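Appr-1-p processing domain protein (Thermus aquaticus Y51MC23, PDB 5M31) is of unknown function but belongs to the macro domain family, with a mixed beta sheet flanked by helices. Local coordinates at residues Val57-Glu61 / Arg62-Gln66; Gly132-Trp135 / Pro136-Lys139. All blocks are in the same frame, centred on the assembly; numbering follows the deposited sequence.

Both contacts are local, and each lies at one end of a helix in the macro domain. Interaction 1 comes first along the chain. It closes the C-terminal end of helix 50-61 and ties it to the loop that leads to strand 71-74, an outermost strand of the mixed sheet. Interaction 2 follows much later. There the loop after strand 120-123 is joined to the start of helix 135-146, the last helix before strand 153-157. The two are in series and neither nest nor cross. The centres of interactions 1 and 2 lie about 27 Å apart. Their nearest atoms are about 14 Å apart, without touching. One contact ends a helix and the other starts one.

Interaction 1. Residues Val57-Glu61 / Arg62-Gln66; sequences VKACE and RGQVQ
Arg62 folds back over the last turn of helix 50-61, and its guanidinium lies against the backbone of Lys58 and Ala59. Ala59 CA and Lys58 O lie over one face of the group, off its centre. The bend at chi3 (-66°) turns the guanidinium back over this turn. Arg62 NH2 reaches Ala59 CB at 3.8 Å. Gln64 fixes the rotation of the group. Gln64 OE1 accepts from Arg62 NE at 3.0 Å and from Arg62 NH2 at 2.8 Å, side-on and in the guanidinium plane.

Ala59 is buried. Ala59 CB packs on Val65 CG2 at 3.7 Å, and Cys60 SG touches the same methyl. Phe71 of strand 71-74 also packs on Ala59, Gln64 and Val65.

The backbone forms a Schellman motif at Gly63, which has positive phi (78°). Gln64 N donates to Ala59 O at 2.9 Å, and Gly63 N to Cys60 O at 3.0 Å. Arg62 N bonds Lys58 O at 3.1 Å. The helix end is thus capped by backbone bonds, with Ala59 and Cys60 packed against Val65 beside it. Two N-H groups on one amide oxygen limit the rotation of the guanidinium, and the nearby helix carbonyls would probably suit its positive charge.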
loop_
_atom_site.group_PDB
_atom_site.type_symbol
_atom_site.label_atom_id
_atom_site.label_comp_id
_atom_site.label_asym_id
_atom_site.label_seq_id
_atom_site.Cartn_x
_atom_site.Cartn_y
_atom_site.Cartn_z
ATOM N N VAL A 57 11.161 -7.389 -6.436
ATOM C CA VAL A 57 12.598 -7.573 -6.300
ATOM C C VAL A 57 13.330 -6.997 -7.508
ATOM O O VAL A 57 14.324 -6.248 -7.349
ATOM C CB VAL A 57 12.978 -9.032 -6.090
ATOM C CG1 VAL A 57 14.459 -9.260 -6.256
ATOM C CG2 VAL A 57 12.483 -9.480 -4.714
ATOM N N LYS A 58 12.869 -7.334 -8.716
ATOM C CA LYS A 58 13.468 -6.791 -9.907
ATOM C C LYS A 58 13.363 -5.262 -9.996
ATOM O O LYS A 58 14.366 -4.611 -10.358
ATOM C CB LYS A 58 12.869 -7.450 -11.149
ATOM C CG LYS A 58 13.312 -8.895 -11.298
ATOM C CD LYS A 58 12.558 -9.584 -12.426
ATOM C CE LYS A 58 12.964 -11.052 -12.573
ATOM N NZ LYS A 58 14.242 -11.184 -13.340
ATOM N N ALA A 59 12.241 -4.684 -9.556
ATOM C CA ALA A 59 12.063 -3.227 -9.602
ATOM C C ALA A 59 13.042 -2.563 -8.624
ATOM O O ALA A 59 13.637 -1.491 -8.884
ATOM C CB ALA A 59 10.662 -2.835 -9.258
ATOM N N CYS A 60 13.219 -3.203 -7.479
ATOM C CA CYS A 60 14.223 -2.659 -6.520
ATOM C C CYS A 60 15.640 -2.732 -7.096
ATOM O O CYS A 60 16.465 -1.847 -6.834
ATOM C CB CYS A 60 14.157 -3.382 -5.172
ATOM S SG CYS A 60 12.706 -3.046 -4.135
ATOM N N GLU A 61 15.986 -3.832 -7.758
ATOM C CA GLU A 61 17.333 -3.966 -8.364
ATOM C C GLU A 61 17.588 -2.864 -9.378
ATOM O O GLU A 61 18.722 -2.373 -9.509
ATOM C CB GLU A 61 17.502 -5.364 -8.987
ATOM C CG GLU A 61 17.654 -6.446 -7.911
ATOM C CD GLU A 61 17.583 -7.901 -8.419
ATOM O OE1 GLU A 61 17.039 -8.167 -9.522
ATOM O OE2 GLU A 61 18.069 -8.788 -7.662
ATOM N N ARG A 62 16.529 -2.431 -10.048
ATOM C CA ARG A 62 16.605 -1.346 -11.013
ATOM C C ARG A 62 16.622 0.049 -10.390
ATOM O O ARG A 62 16.797 1.016 -11.111
ATOM C CB ARG A 62 15.437 -1.407 -11.977
ATOM C CG ARG A 62 15.411 -2.613 -12.869
ATOM C CD ARG A 62 14.384 -2.414 -13.981
ATOM N NE ARG A 62 12.981 -2.346 -13.527
ATOM C CZ ARG A 62 12.152 -3.401 -13.407
ATOM N NH1 ARG A 62 12.579 -4.649 -13.652
ATOM N NH2 ARG A 62 10.887 -3.213 -13.056
ATOM N N GLY A 63 16.392 0.166 -9.090
ATOM C CA GLY A 63 16.286 1.476 -8.432
ATOM C C GLY A 63 14.939 2.168 -8.642
ATOM O O GLY A 63 14.779 3.362 -8.323
ATOM N N GLN A 64 13.938 1.383 -9.027
ATOM C CA GLN A 64 12.665 1.929 -9.364
ATOM C C GLN A 64 11.783 2.182 -8.149
ATOM O O GLN A 64 10.763 2.892 -8.249
ATOM C CB GLN A 64 11.991 0.956 -10.330
ATOM C CG GLN A 64 10.612 1.330 -10.834
ATOM C CD GLN A 64 10.117 0.318 -11.860
ATOM O OE1 GLN A 64 10.911 -0.501 -12.401
ATOM N NE2 GLN A 64 8.831 0.405 -12.195
ATOM N N VAL A 65 12.065 1.483 -7.053
ATOM C CA VAL A 65 11.269 1.598 -5.848
ATOM C C VAL A 65 11.898 2.577 -4.890
ATOM O O VAL A 65 13.053 2.411 -4.498
ATOM C CB VAL A 65 11.092 0.265 -5.148
ATOM C CG1 VAL A 65 10.263 0.446 -3.894
ATOM C CG2 VAL A 65 10.500 -0.768 -6.136
ATOM N N GLN A 66 11.216 3.688 -4.684
ATOM C CA GLN A 66 11.742 4.787 -3.888
ATOM C C GLN A 66 10.647 5.383 -3.076
ATOM O O GLN A 66 9.463 5.192 -3.348
ATOM C CB GLN A 66 12.323 5.868 -4.800
ATOM C CG GLN A 66 13.339 5.368 -5.796
ATOM C CD GLN A 66 13.647 6.407 -6.833
ATOM O OE1 GLN A 66 12.822 6.699 -7.721
ATOM N NE2 GLN A 66 14.797 7.018 -6.708
HETATM O O HOH W 1 14.726 0.607 -5.540
#

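Interaction 2. Residues Gly132-Trp135 / Pro136-Lys139; sequences GLPW and PEVK
Trp135 has CG anti to its own backbone N (chi1 173°), and chi2 of -125° turns the indole so that one face meets Lys139, one helical turn on. Lys139 also starts with CG anti to N and stays extended, and its CB, CG and CD pass over the indole one after another. Lys139 CB sits 4.0 Å from the centroid of the Trp135 six-membered ring, 9° off the normal, a CH-pi contact over the face. Farther out, Lys139 CD passes Trp135 NE1 at 4.1 Å.

One water bridges the two polar ends: it accepts from Lys139 NZ at 2.7 Å and, weakly, from Trp135 NE1. Glu158 forms a salt bridge with Lys139 and a weak hydrogen bond with Trp135, while Phe14 makes a cation-pi contact with the lysine.

Val138 lies on another side of the turn, where it is buried. Val138 CG1 approaches Trp135 CZ3 obliquely at 4.0 Å, and Val138 CG2 touches Leu133 CB at 3.8 Å. The Leu133 and Val138 side chains cross at about a right angle. Met99 of helix 99-116 packs on Pro134, Glu137 and Val138.

Backbone bonds start the helix. Val138 N donates to Pro134 O at 3.1 Å, and Glu137 N adds a weak bond to the same oxygen. Lys139 N reaches Trp135 O at 2.7 Å in a nearly straight bond. The missing N-H of Pro136 costs no helical bond in the first turn. This is a helix N-terminus with proline at the N-cap (Pro134) and again in the first turn, opening 135-146, the last helix of this alpha/beta chain.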
loop_
_atom_site.group_PDB
_atom_site.type_symbol
_atom_site.label_atom_id
_atom_site.label_comp_id
_atom_site.label_asym_id
_atom_site.label_seq_id
_atom_site.Cartn_x
_atom_site.Cartn_y
_atom_site.Cartn_z
ATOM N N GLY A 132 4.893 1.213 15.999
ATOM C CA GLY A 132 5.237 2.014 14.847
ATOM C C GLY A 132 4.741 3.452 14.923
ATOM O O GLY A 132 4.850 4.103 15.935
ATOM N N LEU A 133 4.296 3.992 13.783
ATOM C CA LEU A 133 3.859 5.360 13.739
ATOM C C LEU A 133 2.573 5.551 14.537
ATOM O O LEU A 133 1.823 4.616 14.705
ATOM C CB LEU A 133 3.627 5.771 12.279
ATOM C CG LEU A 133 4.866 5.812 11.408
ATOM C CD1 LEU A 133 4.469 6.005 9.972
ATOM C CD2 LEU A 133 5.757 6.972 11.831
ATOM N N PRO A 134 2.283 6.785 14.967
ATOM C CA PRO A 134 1.052 7.037 15.725
ATOM C C PRO A 134 -0.175 7.008 14.815
ATOM O O PRO A 134 -0.277 7.798 13.851
ATOM C CB PRO A 134 1.281 8.432 16.333
ATOM C CG PRO A 134 2.323 9.053 15.481
ATOM C CD PRO A 134 3.167 7.968 14.927
ATOM N N TRP A 135 -1.091 6.093 15.105
ATOM C CA TRP A 135 -2.231 5.862 14.234
ATOM C C TRP A 135 -3.138 7.082 14.049
ATOM O O TRP A 135 -3.509 7.374 12.914
ATOM C CB TRP A 135 -3.012 4.658 14.720
ATOM C CG TRP A 135 -4.294 4.372 14.031
ATOM C CD1 TRP A 135 -5.520 4.234 14.604
ATOM C CD2 TRP A 135 -4.485 4.177 12.614
ATOM N NE1 TRP A 135 -6.471 3.950 13.637
ATOM C CE2 TRP A 135 -5.857 3.888 12.412
ATOM C CE3 TRP A 135 -3.627 4.192 11.513
ATOM C CZ2 TRP A 135 -6.390 3.640 11.136
ATOM C CZ3 TRP A 135 -4.163 3.973 10.248
ATOM C CH2 TRP A 135 -5.533 3.679 10.079
ATOM N N PRO A 136 -3.390 7.865 15.120
ATOM C CA PRO A 136 -4.248 9.049 14.903
ATOM C C PRO A 136 -3.748 9.968 13.780
ATOM O O PRO A 136 -4.535 10.446 12.971
ATOM C CB PRO A 136 -4.199 9.766 16.260
ATOM C CG PRO A 136 -4.011 8.673 17.263
ATOM C CD PRO A 136 -3.245 7.558 16.567
ATOM N N GLU A 137 -2.442 10.182 13.739
ATOM C CA GLU A 137 -1.828 11.068 12.765
ATOM C C GLU A 137 -1.814 10.439 11.397
ATOM O O GLU A 137 -2.112 11.114 10.404
ATOM C CB GLU A 137 -0.403 11.411 13.191
ATOM C CG GLU A 137 -0.325 12.284 14.459
ATOM C CD GLU A 137 -0.713 13.758 14.228
ATOM O OE1 GLU A 137 -0.890 14.197 13.050
ATOM O OE2 GLU A 137 -0.823 14.496 15.240
ATOM N N VAL A 138 -1.532 9.137 11.334
ATOM C CA VAL A 138 -1.563 8.417 10.039
ATOM C C VAL A 138 -2.993 8.396 9.508
ATOM O O VAL A 138 -3.217 8.664 8.311
ATOM C CB VAL A 138 -0.965 7.000 10.143
ATOM C CG1 VAL A 138 -1.205 6.206 8.867
ATOM C CG2 VAL A 138 0.542 7.091 10.461
ATOM N N LYS A 139 -3.961 8.045 10.383
ATOM C CA LYS A 139 -5.376 8.053 9.985
ATOM C C LYS A 139 -5.769 9.424 9.413
ATOM O O LYS A 139 -6.364 9.494 8.348
ATOM C CB LYS A 139 -6.293 7.671 11.172
ATOM C CG LYS A 139 -7.767 7.488 10.798
ATOM C CD LYS A 139 -8.597 7.046 12.014
ATOM C CE LYS A 139 -10.008 6.645 11.612
ATOM N NZ LYS A 139 -10.775 5.870 12.656
HETATM O O HOH W 2 -9.571 4.450 14.672
#